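Local atomic coordinates of L544 (Acanthamoeba polyphaga mimivirus, PDB entry 4AMQ), a protein that probably acts as a metal-dependent nucleotidyl transferase of a new kind and forms part of the virion. Residues 41-46 and 67-72; 81-86 and 170-175; 101-106 and 164-169; 197-202 and 214-219. All coordinates share one frame; numbering follows the deposited sequence.

Contact 1 of 4, residues 41-46 and 67-72. With MN (manganese (II) ion), chain C.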
loop_
_atom_site.group_PDB
_atom_site.type_symbol
_atom_site.label_atom_id
_atom_site.label_comp_id
_atom_site.label_asym_id
_atom_site.label_seq_id
_atom_site.Cartn_x
_atom_site.Cartn_y
_atom_site.Cartn_z
ATOM N N LYS A 41 4.456 15.966 13.074
ATOM C CA LYS A 41 3.021 16.101 13.255
ATOM C C LYS A 41 2.309 14.747 13.326
ATOM O O LYS A 41 1.308 14.604 14.029
ATOM C CB LYS A 41 2.436 16.957 12.132
ATOM C CG LYS A 41 1.038 17.468 12.402
ATOM C CD LYS A 41 0.938 18.951 12.081
ATOM C CE LYS A 41 1.439 19.247 10.679
ATOM N NZ LYS A 41 1.325 20.698 10.356
ATOM N N ILE A 42 2.833 13.755 12.612
ATOM C CA ILE A 42 2.147 12.470 12.494
ATOM C C ILE A 42 2.758 11.353 13.335
ATOM O O ILE A 42 2.118 10.322 13.557
ATOM C CB ILE A 42 2.060 12.001 11.021
ATOM C CG1 ILE A 42 3.445 11.613 10.496
ATOM C CG2 ILE A 42 1.429 13.077 10.157
ATOM C CD1 ILE A 42 3.434 11.065 9.077
ATOM N N LEU A 43 3.992 11.545 13.791
ATOM C CA LEU A 43 4.653 10.533 14.616
ATOM C C LEU A 43 4.117 10.532 16.047
ATOM O O LEU A 43 3.740 11.574 16.580
ATOM C CB LEU A 43 6.170 10.738 14.622
ATOM C CG LEU A 43 6.932 10.433 13.331
ATOM C CD1 LEU A 43 8.382 10.867 13.451
ATOM C CD2 LEU A 43 6.838 8.957 12.978
ATOM N N VAL A 44 4.078 9.354 16.663
ATOM C CA VAL A 44 3.689 9.242 18.065
ATOM C C VAL A 44 4.765 9.853 18.963
ATOM O O VAL A 44 4.460 10.583 19.906
ATOM C CB VAL A 44 3.444 7.777 18.467
ATOM C CG1 VAL A 44 3.232 7.665 19.968
ATOM C CG2 VAL A 44 2.251 7.214 17.709
ATOM N N VAL A 45 6.023 9.540 18.663
ATOM C CA VAL A 45 7.163 10.200 19.289
ATOM C C VAL A 45 8.048 10.784 18.189
ATOM O O VAL A 45 8.643 10.045 17.408
ATOM C CB VAL A 45 7.979 9.228 20.170
ATOM C CG1 VAL A 45 9.190 9.929 20.763
ATOM C CG2 VAL A 45 7.108 8.663 21.274
ATOM N N PRO A 46 8.116 12.121 18.112
ATOM C CA PRO A 46 8.792 12.847 17.029
ATOM C C PRO A 46 10.318 12.781 17.075
ATOM O O PRO A 46 10.961 12.977 16.042
ATOM C CB PRO A 46 8.336 14.297 17.241
ATOM C CG PRO A 46 7.142 14.209 18.144
ATOM C CD PRO A 46 7.405 13.035 19.018
ATOM N N ILE A 67 5.954 6.512 2.148
ATOM C CA ILE A 67 6.925 6.551 3.235
ATOM C C ILE A 67 6.572 5.525 4.309
ATOM O O ILE A 67 5.450 5.505 4.816
ATOM C CB ILE A 67 7.037 7.960 3.868
ATOM C CG1 ILE A 67 7.720 8.941 2.908
ATOM C CG2 ILE A 67 7.812 7.901 5.176
ATOM C CD1 ILE A 67 6.858 9.385 1.742
ATOM N N ASP A 68 7.535 4.663 4.627
ATOM C CA ASP A 68 7.383 3.658 5.674
ATOM C C ASP A 68 8.284 4.013 6.847
ATOM O O ASP A 68 9.482 4.255 6.669
ATOM C CB ASP A 68 7.764 2.267 5.153
ATOM C CG ASP A 68 6.868 1.801 4.021
ATOM O OD1 ASP A 68 5.695 2.226 3.977
ATOM O OD2 ASP A 68 7.341 1.012 3.174
ATOM N N ILE A 69 7.714 4.045 8.046
ATOM C CA ILE A 69 8.493 4.393 9.229
ATOM C C ILE A 69 8.177 3.511 10.429
ATOM O O ILE A 69 7.014 3.168 10.670
ATOM C CB ILE A 69 8.294 5.876 9.609
ATOM C CG1 ILE A 69 8.913 6.771 8.539
ATOM C CG2 ILE A 69 8.909 6.186 10.961
ATOM C CD1 ILE A 69 8.942 8.226 8.903
ATOM N N VAL A 70 9.222 3.135 11.167
ATOM C CA VAL A 70 9.055 2.454 12.442
ATOM C C VAL A 70 9.257 3.468 13.567
ATOM O O VAL A 70 10.286 4.140 13.630
ATOM C CB VAL A 70 10.041 1.273 12.598
ATOM C CG1 VAL A 70 10.020 0.733 14.029
ATOM C CG2 VAL A 70 9.710 0.169 11.605
ATOM N N ASN A 71 8.262 3.590 14.435
ATOM C CA ASN A 71 8.345 4.478 15.588
ATOM C C ASN A 71 8.451 3.633 16.856
ATOM O O ASN A 71 7.509 2.931 17.226
ATOM C CB ASN A 71 7.111 5.383 15.651
ATOM C CG ASN A 71 7.372 6.694 16.380
ATOM O OD1 ASN A 71 8.523 7.087 16.594
ATOM N ND2 ASN A 71 6.300 7.382 16.755
ATOM N N ASN A 72 9.612 3.673 17.503
ATOM C CA ASN A 72 9.812 2.937 18.749
ATOM C C ASN A 72 9.536 3.852 19.937
ATOM O O ASN A 72 10.351 4.708 20.272
ATOM C CB ASN A 72 11.227 2.353 18.810
ATOM C CG ASN A 72 11.452 1.261 17.773
ATOM O OD1 ASN A 72 10.633 0.354 17.625
ATOM N ND2 ASN A 72 12.558 1.351 17.045
HETATM MN MN MN C . 3.943 1.474 2.684
HETATM O O HOH W 1 2.127 0.547 1.132
#
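Leu-43 and Ile-69 meet by their methyl branches, CD2 of Leu-43 standing 4.0 Å from CG2 of Ile-69, with the two side chains crossing at about a right angle. Ile-69 turns CG2 anti to its backbone N (CG1 takes chi1 -68°), which carries that methyl up to the leucine. One step along the strand, Asn-71 fits its side-chain amide into the turn that follows helix 28-42. Its CG lies 4.1 Å from Leu-43 CD2 and 3.9 Å from Val-45 N, so the group is held between an apolar branch and the peptide backbone of Val-44 and Val-45. Asn-71 is the most deeply covered residue here, although its CA stays 6.9 Å from the CA of Val-45. The touching residues are all buried, and Tyr-51 of the neighbouring edge strand adds its side chain to Leu-43, Ile-69 and Asn-71. Looser ground lies beyond: Val-70 and Pro-46 point away from the contact and are partly exposed, as is Asp-68, whose OD1 binds manganese at 2.3 Å. A water completes part of that coordination, 2.6 Å from the manganese ion, together with Asp-66 and Asp-213. A strand that presents an Asp-X-Asp pair to metal on one face while packing against a helix end on the other is consistent with the two-metal catalytic sheet of nucleotidyltransferases.

Contact 2 of 4, residues 81-86 and 170-175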
loop_
_atom_site.group_PDB
_atom_site.type_symbol
_atom_site.label_atom_id
_atom_site.label_comp_id
_atom_site.label_asym_id
_atom_site.label_seq_id
_atom_site.Cartn_x
_atom_site.Cartn_y
_atom_site.Cartn_z
ATOM N N ASN A 81 -1.147 4.333 28.084
ATOM C CA ASN A 81 -1.317 5.703 27.605
ATOM C C ASN A 81 -1.218 5.878 26.089
ATOM O O ASN A 81 -1.310 6.998 25.587
ATOM C CB ASN A 81 -0.311 6.629 28.292
ATOM C CG ASN A 81 1.122 6.216 28.034
ATOM O OD1 ASN A 81 1.383 5.300 27.253
ATOM N ND2 ASN A 81 2.062 6.891 28.688
ATOM N N ILE A 82 -1.025 4.782 25.361
ATOM C CA ILE A 82 -0.866 4.869 23.911
ATOM C C ILE A 82 -2.181 5.247 23.230
ATOM O O ILE A 82 -2.185 5.935 22.211
ATOM C CB ILE A 82 -0.322 3.556 23.304
ATOM C CG1 ILE A 82 0.032 3.753 21.828
ATOM C CG2 ILE A 82 -1.331 2.435 23.460
ATOM C CD1 ILE A 82 1.089 4.808 21.577
ATOM N N TYR A 83 -3.293 4.799 23.801
ATOM C CA TYR A 83 -4.604 5.093 23.241
ATOM C C TYR A 83 -4.869 6.591 23.235
ATOM O O TYR A 83 -5.246 7.159 22.210
ATOM C CB TYR A 83 -5.701 4.360 24.015
ATOM C CG TYR A 83 -7.099 4.804 23.654
ATOM C CD1 TYR A 83 -7.615 4.575 22.386
ATOM C CD2 TYR A 83 -7.904 5.450 24.582
ATOM C CE1 TYR A 83 -8.892 4.980 22.049
ATOM C CE2 TYR A 83 -9.186 5.858 24.255
ATOM C CZ TYR A 83 -9.674 5.620 22.987
ATOM O OH TYR A 83 -10.948 6.023 22.655
ATOM N N GLN A 84 -4.657 7.229 24.381
ATOM C CA GLN A 84 -4.926 8.655 24.520
ATOM C C GLN A 84 -4.040 9.501 23.605
ATOM O O GLN A 84 -4.455 10.566 23.144
ATOM C CB GLN A 84 -4.776 9.097 25.979
ATOM C CG GLN A 84 -5.048 10.577 26.213
ATOM C CD GLN A 84 -6.448 10.990 25.799
ATOM O OE1 GLN A 84 -7.410 10.236 25.974
ATOM N NE2 GLN A 84 -6.569 12.190 25.241
ATOM N N ARG A 85 -2.828 9.025 23.337
ATOM C CA ARG A 85 -1.929 9.716 22.413
ATOM C C ARG A 85 -2.409 9.603 20.964
ATOM O O ARG A 85 -2.185 10.502 20.157
ATOM C CB ARG A 85 -0.498 9.187 22.546
ATOM C CG ARG A 85 0.469 9.688 21.477
ATOM C CD ARG A 85 0.567 11.214 21.443
ATOM N NE ARG A 85 1.544 11.668 20.456
ATOM C CZ ARG A 85 1.618 12.909 19.985
ATOM N NH1 ARG A 85 0.766 13.831 20.409
ATOM N NH2 ARG A 85 2.542 13.227 19.086
ATOM N N ILE A 86 -3.064 8.493 20.640
ATOM C CA ILE A 86 -3.628 8.305 19.309
ATOM C C ILE A 86 -4.854 9.196 19.151
ATOM O O ILE A 86 -5.089 9.765 18.084
ATOM C CB ILE A 86 -4.004 6.833 19.045
ATOM C CG1 ILE A 86 -2.776 5.935 19.215
ATOM C CG2 ILE A 86 -4.580 6.668 17.649
ATOM C CD1 ILE A 86 -1.573 6.390 18.412
ATOM N N SER A 170 -13.078 7.348 13.682
ATOM C CA SER A 170 -14.274 7.450 14.509
ATOM C C SER A 170 -14.431 6.226 15.406
ATOM O O SER A 170 -14.932 6.326 16.524
ATOM C CB SER A 170 -15.520 7.634 13.642
ATOM O OG SER A 170 -15.750 6.492 12.839
ATOM N N GLU A 171 -14.005 5.070 14.908
ATOM C CA GLU A 171 -14.031 3.848 15.705
ATOM C C GLU A 171 -13.021 3.943 16.843
ATOM O O GLU A 171 -13.269 3.454 17.944
ATOM C CB GLU A 171 -13.760 2.616 14.832
ATOM C CG GLU A 171 -14.909 2.261 13.889
ATOM C CD GLU A 171 -14.590 1.100 12.959
ATOM O OE1 GLU A 171 -13.429 0.639 12.947
ATOM O OE2 GLU A 171 -15.503 0.648 12.236
ATOM N N VAL A 172 -11.886 4.585 16.576
ATOM C CA VAL A 172 -10.865 4.784 17.600
ATOM C C VAL A 172 -11.349 5.767 18.661
ATOM O O VAL A 172 -11.263 5.487 19.857
ATOM C CB VAL A 172 -9.537 5.285 16.999
ATOM C CG1 VAL A 172 -8.580 5.707 18.106
ATOM C CG2 VAL A 172 -8.910 4.205 16.135
ATOM N N LEU A 173 -11.862 6.912 18.218
ATOM C CA LEU A 173 -12.423 7.901 19.132
ATOM C C LEU A 173 -13.551 7.307 19.971
ATOM O O LEU A 173 -13.639 7.557 21.174
ATOM C CB LEU A 173 -12.920 9.129 18.366
ATOM C CG LEU A 173 -11.843 9.980 17.695
ATOM C CD1 LEU A 173 -12.470 11.170 16.978
ATOM C CD2 LEU A 173 -10.816 10.447 18.720
ATOM N N ALA A 174 -14.415 6.521 19.334
ATOM C CA ALA A 174 -15.495 5.848 20.047
ATOM C C ALA A 174 -14.932 4.811 21.013
ATOM O O ALA A 174 -15.548 4.496 22.034
ATOM C CB ALA A 174 -16.457 5.196 19.068
ATOM N N GLY A 175 -13.760 4.279 20.683
ATOM C CA GLY A 175 -13.099 3.301 21.527
ATOM C C GLY A 175 -13.649 1.897 21.375
ATOM O O GLY A 175 -13.281 0.999 22.131
#
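Tyr-83 reaches across to the end of helix 169-174 and overlaps Val-172, its ring atom CE1 lying 4.0 Å from Val-172 CG1 as the two side chains slide past each other in opposite directions. With CG anti to the backbone N (chi1 170°), the phenol of Tyr-83 extends across the gap, and its OH donates a hydrogen bond to Val-172 O at 2.9 Å. That oxygen sits at the ring edge, near the ring plane, and the hydroxyl approaches in the carbonyl plane with a C=O...donor angle of 156°. The same carbonyl also takes a weak bond from Gly-175 N, at 2.9 Å from Val-172 O, so the tyrosine grips an acceptor in the last turn of the helix. Gly-175, which ends that helix with a positive phi, brings its CA to 3.6 Å from Tyr-83 OH. Beneath the polar bond, Ile-86 CG2 touches Val-172 CG1 at 4.1 Å, the side chains crossing at about a right angle. The axes of 82-86 and 170-174 pass 10.5 Å apart at 132°, a wide spacing bridged by the tyrosine. Phe-187 meets the Tyr-83 ring, and Ile-90 also packs on Val-172. Such a pair of helices, crossing over one face of a central sheet, is a familiar layer of alpha/beta folds.

Contact 3 of 4, residues 101-106 and 164-169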
loop_
_atom_site.group_PDB
_atom_site.type_symbol
_atom_site.label_atom_id
_atom_site.label_comp_id
_atom_site.label_asym_id
_atom_site.label_seq_id
_atom_site.Cartn_x
_atom_site.Cartn_y
_atom_site.Cartn_z
ATOM N N LEU A 101 -5.644 10.567 8.809
ATOM C CA LEU A 101 -5.370 9.237 9.322
ATOM C C LEU A 101 -6.510 8.310 8.918
ATOM O O LEU A 101 -7.585 8.353 9.508
ATOM C CB LEU A 101 -5.213 9.265 10.843
ATOM C CG LEU A 101 -5.017 7.905 11.513
ATOM C CD1 LEU A 101 -3.860 7.149 10.881
ATOM C CD2 LEU A 101 -4.794 8.076 13.010
ATOM N N ILE A 102 -6.273 7.485 7.902
ATOM C CA ILE A 102 -7.310 6.612 7.354
ATOM C C ILE A 102 -7.594 5.401 8.239
ATOM O O ILE A 102 -8.740 5.130 8.586
ATOM C CB ILE A 102 -6.946 6.111 5.940
ATOM C CG1 ILE A 102 -6.809 7.287 4.969
ATOM C CG2 ILE A 102 -7.994 5.128 5.439
ATOM C CD1 ILE A 102 -8.089 8.058 4.756
ATOM N N TYR A 103 -6.548 4.666 8.594
ATOM C CA TYR A 103 -6.725 3.476 9.417
ATOM C C TYR A 103 -5.711 3.405 10.541
ATOM O O TYR A 103 -4.548 3.770 10.369
ATOM C CB TYR A 103 -6.584 2.198 8.586
ATOM C CG TYR A 103 -7.623 1.991 7.508
ATOM C CD1 TYR A 103 -8.976 1.918 7.816
ATOM C CD2 TYR A 103 -7.240 1.827 6.183
ATOM C CE1 TYR A 103 -9.921 1.715 6.826
ATOM C CE2 TYR A 103 -8.175 1.621 5.192
ATOM C CZ TYR A 103 -9.511 1.565 5.517
ATOM O OH TYR A 103 -10.433 1.357 4.522
ATOM N N VAL A 104 -6.166 2.923 11.688
ATOM C CA VAL A 104 -5.271 2.459 12.734
ATOM C C VAL A 104 -5.412 0.946 12.788
ATOM O O VAL A 104 -6.479 0.427 13.124
ATOM C CB VAL A 104 -5.618 3.065 14.101
ATOM C CG1 VAL A 104 -4.781 2.416 15.192
ATOM C CG2 VAL A 104 -5.399 4.570 14.084
ATOM N N ILE A 105 -4.345 0.242 12.430
ATOM C CA ILE A 105 -4.392 -1.212 12.359
ATOM C C ILE A 105 -3.802 -1.835 13.612
ATOM O O ILE A 105 -2.603 -1.731 13.863
ATOM C CB ILE A 105 -3.634 -1.744 11.134
ATOM C CG1 ILE A 105 -4.145 -1.074 9.857
ATOM C CG2 ILE A 105 -3.772 -3.254 11.042
ATOM C CD1 ILE A 105 -3.472 -1.576 8.602
ATOM N N CYS A 106 -4.655 -2.486 14.391
ATOM C CA CYS A 106 -4.236 -3.126 15.626
ATOM C C CYS A 106 -5.249 -4.198 16.002
ATOM O O CYS A 106 -6.434 -3.911 16.167
ATOM C CB CYS A 106 -4.126 -2.088 16.747
ATOM S SG CYS A 106 -3.321 -2.678 18.261
ATOM N N LYS A 164 -7.041 -8.870 9.998
ATOM C CA LYS A 164 -6.409 -7.721 10.641
ATOM C C LYS A 164 -7.424 -6.607 10.877
ATOM O O LYS A 164 -8.078 -6.149 9.941
ATOM C CB LYS A 164 -5.253 -7.193 9.791
ATOM C CG LYS A 164 -4.219 -8.241 9.439
ATOM C CD LYS A 164 -3.550 -8.812 10.681
ATOM C CE LYS A 164 -2.624 -7.798 11.334
ATOM N NZ LYS A 164 -1.911 -8.385 12.505
ATOM N N LEU A 165 -7.550 -6.173 12.127
ATOM C CA LEU A 165 -8.511 -5.137 12.475
ATOM C C LEU A 165 -8.050 -3.748 12.038
ATOM O O LEU A 165 -7.087 -3.199 12.577
ATOM C CB LEU A 165 -8.797 -5.149 13.977
ATOM C CG LEU A 165 -9.495 -6.396 14.527
ATOM C CD1 LEU A 165 -9.700 -6.278 16.026
ATOM C CD2 LEU A 165 -10.825 -6.618 13.821
ATOM N N ARG A 166 -8.744 -3.187 11.052
ATOM C CA ARG A 166 -8.476 -1.824 10.618
ATOM C C ARG A 166 -9.481 -0.884 11.269
ATOM O O ARG A 166 -10.665 -0.901 10.935
ATOM C CB ARG A 166 -8.548 -1.714 9.090
ATOM C CG ARG A 166 -7.706 -2.748 8.351
ATOM C CD ARG A 166 -7.530 -2.400 6.873
ATOM N NE ARG A 166 -8.793 -2.387 6.138
ATOM C CZ ARG A 166 -8.888 -2.246 4.818
ATOM N NH1 ARG A 166 -7.794 -2.110 4.084
ATOM N NH2 ARG A 166 -10.077 -2.246 4.230
ATOM N N TRP A 167 -9.012 -0.074 12.211
ATOM C CA TRP A 167 -9.875 0.873 12.907
ATOM C C TRP A 167 -9.940 2.200 12.152
ATOM O O TRP A 167 -8.911 2.734 11.733
ATOM C CB TRP A 167 -9.366 1.108 14.334
ATOM C CG TRP A 167 -9.362 -0.131 15.191
ATOM C CD1 TRP A 167 -8.572 -1.234 15.033
ATOM C CD2 TRP A 167 -10.178 -0.386 16.341
ATOM N NE1 TRP A 167 -8.853 -2.161 16.006
ATOM C CE2 TRP A 167 -9.835 -1.664 16.823
ATOM C CE3 TRP A 167 -11.171 0.342 17.007
ATOM C CZ2 TRP A 167 -10.447 -2.232 17.939
ATOM C CZ3 TRP A 167 -11.777 -0.223 18.116
ATOM C CH2 TRP A 167 -11.414 -1.497 18.570
ATOM N N THR A 168 -11.146 2.729 11.968
ATOM C CA THR A 168 -11.300 4.081 11.442
ATOM C C THR A 168 -11.079 5.068 12.579
ATOM O O THR A 168 -11.080 4.679 13.750
ATOM C CB THR A 168 -12.701 4.318 10.843
ATOM O OG1 THR A 168 -13.694 4.103 11.851
ATOM C CG2 THR A 168 -12.957 3.377 9.673
ATOM N N SER A 169 -10.889 6.339 12.238
ATOM C CA SER A 169 -10.690 7.377 13.245
ATOM C C SER A 169 -11.865 7.464 14.210
ATOM O O SER A 169 -11.675 7.640 15.409
ATOM C CB SER A 169 -10.459 8.740 12.585
ATOM O OG SER A 169 -9.165 8.818 12.015
HETATM O O HOH W 2 -10.491 7.191 9.434
#
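Tyr-103 and Arg-166 are brought together by matching first torsions: each sets CG beside its own backbone N (chi1 -64° for the tyrosine), and a bend at chi3 of -63° then lays the arginine's guanidinium flat over the phenol. Ring and guanidinium planes differ by 14°, with centres 4.4 Å apart. The stack is displaced: Tyr-103 CZ lies over the middle of the guanidinium, whereas Arg-166 NE sits toward the rim of the ring, which makes the cation-pi interaction off-centre. Ile-102 CG2 covers the opposite face of the phenol, so the ring is sandwiched. Behind this pair the backbones run antiparallel. Val-104 and Trp-167 form a hydrogen-bonded pair, Val-104 N to Trp-167 O at 2.8 Å and Trp-167 N to Val-104 O at 2.7 Å, while Cys-106 N reaches Leu-165 O at 3.1 Å. On the sheet face opposite to Arg-166, the indole swings alongside strand 101-106. Trp-167 NE1 donates to Cys-106 O at 3.0 Å, a bent bond with the acceptor tilted from the indole plane, and this fixes the ring's rotation. At the far end Ser-169 OG donates to Leu-101 O at 3.0 Å, and a water links Ile-102 O, 2.8 Å away from it, with Ser-169 N. Ile-102 and Tyr-103 stand opposite the single Gln-200 of strand 196-204, making a classic beta bulge. Strand 164-167 is outermost on its side within this chain, running from helix 152-163 into helix 169-174; strand 196-204 lies beyond 99-108, and helix 187-192 packs against Val-104, Cys-106 and Trp-167.

Contact 4 of 4, residues 197-202 and 214-219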
loop_
_atom_site.group_PDB
_atom_site.type_symbol
_atom_site.label_atom_id
_atom_site.label_comp_id
_atom_site.label_asym_id
_atom_site.label_seq_id
_atom_site.Cartn_x
_atom_site.Cartn_y
_atom_site.Cartn_z
ATOM N N LEU A 197 1.034 -1.205 16.703
ATOM C CA LEU A 197 -0.093 -0.759 15.892
ATOM C C LEU A 197 0.419 0.012 14.681
ATOM O O LEU A 197 1.515 0.579 14.712
ATOM C CB LEU A 197 -1.073 0.083 16.715
ATOM C CG LEU A 197 -0.581 1.382 17.354
ATOM C CD1 LEU A 197 -0.617 2.526 16.350
ATOM C CD2 LEU A 197 -1.429 1.723 18.572
ATOM N N LEU A 198 -0.365 0.019 13.608
ATOM C CA LEU A 198 0.044 0.690 12.379
ATOM C C LEU A 198 -0.854 1.883 12.095
ATOM O O LEU A 198 -2.079 1.745 12.056
ATOM C CB LEU A 198 -0.000 -0.281 11.193
ATOM C CG LEU A 198 0.443 0.252 9.827
ATOM C CD1 LEU A 198 1.948 0.448 9.801
ATOM C CD2 LEU A 198 0.019 -0.689 8.708
ATOM N N LEU A 199 -0.241 3.051 11.915
ATOM C CA LEU A 199 -0.969 4.249 11.515
ATOM C C LEU A 199 -0.880 4.415 10.001
ATOM O O LEU A 199 0.211 4.585 9.452
ATOM C CB LEU A 199 -0.393 5.487 12.209
ATOM C CG LEU A 199 -0.350 5.490 13.740
ATOM C CD1 LEU A 199 0.369 6.730 14.264
ATOM C CD2 LEU A 199 -1.751 5.394 14.322
ATOM N N GLN A 200 -2.018 4.356 9.320
ATOM C CA GLN A 200 -2.026 4.524 7.868
ATOM C C GLN A 200 -2.521 5.905 7.463
ATOM O O GLN A 200 -3.721 6.178 7.466
ATOM C CB GLN A 200 -2.850 3.433 7.186
ATOM C CG GLN A 200 -2.145 2.085 7.144
ATOM C CD GLN A 200 -2.878 1.070 6.295
ATOM O OE1 GLN A 200 -4.097 1.139 6.138
ATOM N NE2 GLN A 200 -2.136 0.123 5.734
ATOM N N TYR A 201 -1.579 6.772 7.115
ATOM C CA TYR A 201 -1.896 8.142 6.752
ATOM C C TYR A 201 -1.922 8.312 5.241
ATOM O O TYR A 201 -1.292 7.550 4.503
ATOM C CB TYR A 201 -0.835 9.104 7.305
ATOM C CG TYR A 201 -0.813 9.315 8.808
ATOM C CD1 TYR A 201 -1.649 10.246 9.410
ATOM C CD2 TYR A 201 0.085 8.624 9.615
ATOM C CE1 TYR A 201 -1.615 10.463 10.775
ATOM C CE2 TYR A 201 0.128 8.835 10.986
ATOM C CZ TYR A 201 -0.724 9.758 11.560
ATOM O OH TYR A 201 -0.690 9.976 12.922
ATOM N N PHE A 202 -2.656 9.319 4.789
ATOM C CA PHE A 202 -2.424 9.892 3.474
ATOM C C PHE A 202 -2.183 11.388 3.645
ATOM O O PHE A 202 -2.915 12.071 4.355
ATOM C CB PHE A 202 -3.560 9.569 2.497
ATOM C CG PHE A 202 -3.431 8.211 1.877
ATOM C CD1 PHE A 202 -2.681 8.033 0.724
ATOM C CD2 PHE A 202 -4.017 7.101 2.470
ATOM C CE1 PHE A 202 -2.536 6.780 0.156
ATOM C CE2 PHE A 202 -3.878 5.846 1.908
ATOM C CZ PHE A 202 -3.135 5.685 0.747
ATOM N N ILE A 214 3.123 4.307 9.477
ATOM C CA ILE A 214 3.924 4.377 10.696
ATOM C C ILE A 214 3.659 3.191 11.619
ATOM O O ILE A 214 2.596 3.101 12.237
ATOM C CB ILE A 214 3.642 5.665 11.495
ATOM C CG1 ILE A 214 3.597 6.886 10.570
ATOM C CG2 ILE A 214 4.678 5.836 12.608
ATOM C CD1 ILE A 214 4.843 7.068 9.730
ATOM N N ALA A 215 4.631 2.289 11.712
ATOM C CA ALA A 215 4.547 1.152 12.624
ATOM C C ALA A 215 4.950 1.590 14.025
ATOM O O ALA A 215 6.114 1.892 14.281
ATOM C CB ALA A 215 5.437 0.024 12.147
ATOM N N VAL A 216 3.983 1.628 14.930
ATOM C CA VAL A 216 4.232 2.090 16.287
ATOM C C VAL A 216 4.404 0.916 17.248
ATOM O O VAL A 216 3.447 0.209 17.559
ATOM C CB VAL A 216 3.098 3.004 16.776
ATOM C CG1 VAL A 216 3.368 3.468 18.197
ATOM C CG2 VAL A 216 2.939 4.196 15.837
ATOM N N ARG A 217 5.636 0.710 17.706
ATOM C CA ARG A 217 5.930 -0.336 18.679
ATOM C C ARG A 217 5.887 0.240 20.087
ATOM O O ARG A 217 6.749 1.032 20.467
ATOM C CB ARG A 217 7.305 -0.954 18.416
ATOM C CG ARG A 217 7.524 -2.286 19.124
ATOM C CD ARG A 217 9.004 -2.590 19.307
ATOM N NE ARG A 217 9.776 -2.330 18.095
ATOM C CZ ARG A 217 9.985 -3.221 17.130
ATOM N NH1 ARG A 217 9.475 -4.443 17.229
ATOM N NH2 ARG A 217 10.704 -2.890 16.066
ATOM N N TYR A 218 4.884 -0.164 20.859
ATOM C CA TYR A 218 4.697 0.369 22.204
ATOM C C TYR A 218 5.013 -0.655 23.300
ATOM O O TYR A 218 4.821 -0.380 24.485
ATOM C CB TYR A 218 3.277 0.920 22.371
ATOM C CG TYR A 218 2.195 -0.079 22.034
ATOM C CD1 TYR A 218 1.805 -0.289 20.717
ATOM C CD2 TYR A 218 1.569 -0.817 23.031
ATOM C CE1 TYR A 218 0.820 -1.205 20.402
ATOM C CE2 TYR A 218 0.581 -1.736 22.724
ATOM C CZ TYR A 218 0.213 -1.926 21.409
ATOM O OH TYR A 218 -0.770 -2.837 21.095
ATOM N N LYS A 219 5.492 -1.829 22.896
ATOM C CA LYS A 219 5.999 -2.831 23.835
ATOM C C LYS A 219 7.475 -3.107 23.569
ATOM O O LYS A 219 7.931 -3.013 22.430
ATOM C CB LYS A 219 5.223 -4.146 23.727
ATOM C CG LYS A 219 3.842 -4.143 24.360
ATOM C CD LYS A 219 3.463 -5.555 24.791
ATOM C CE LYS A 219 1.963 -5.795 24.714
ATOM N NZ LYS A 219 1.179 -4.813 25.502
#
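Backbone hydrogen bonds come first: Leu-197 pairs with Val-216, and Leu-199 with Ile-214, each through two mutual N-H...O bonds, as in antiparallel hydrogen-bonded pairs. Val-216 N to Leu-197 O is the shortest at 2.7 Å, while Leu-199 N to Ile-214 O, at 2.9 Å, is nearly straight with 175° at the hydrogen. Leu-198 faces Ala-215 as the non-hydrogen-bonded pair between them, and its CA contributes a C-H...O contact to Ile-214 O.

Apolar packing is densest on the face carrying Leu-197, Leu-199, Ile-214 and Val-216. Leu-197 holds CG between its backbone N and carbonyl carbon (chi1 61°), a crowded setting that lays the chain beside Val-216, pointing the same way, with CD1 3.8 Å from Val-216 CB. Leu-199 CD1 then crosses over to Val-216 CG2 at 3.9 Å, so the valine meets a branch of each leucine. On the other face, Leu-198 CD1 rests on the backbone of Ile-214, 3.7 Å from Ile-214 O, and lies 4.2 Å from Ala-215 CB.

Aromatic edges close the two ends. Tyr-201 turns the edge of its ring to Ile-214, CE2 lying 4.0 Å from CG1, and Tyr-218 places Leu-197 N near its ring plane, 3.7 Å from CE1. The Tyr-218 hydroxyl bonds to Val-191 O, anchoring that ring to helix 187-192.

Strands 196-204 and 209-217 make a beta hairpin in the middle of the mixed sheet, its second strand carrying the metal ligand Asp-213 just before Ile-214, as suits the catalytic sheet of a nucleotidyl transferase.

How the contacts relate
Contacts 3 and 4 are strand pairs of one sheet, contact 1 packs a helix end on the next strand, 66-72, beyond contact 4, and contact 2 lies against one face. Contacts 1 and 4, centres about 7 Å apart, join where Asn-71 N lies 2.7 Å from Ala-215 O, a probable hydrogen bond; contacts 4 and 3 join likewise at Ile-105 N and Leu-198 O, also 2.7 Å. Val-172 of contact 2 packs its CG2 3.6 Å from Trp-167 CB of contact 3, while Arg-85 NE probably bonds to Val-44 O of contact 1 at 3.2 Å. The manganese ions lie toward the other face: contact 1 supplies Asp-68, and the Leu-198 side chain is about 7 Å, nearest atoms, from one of them.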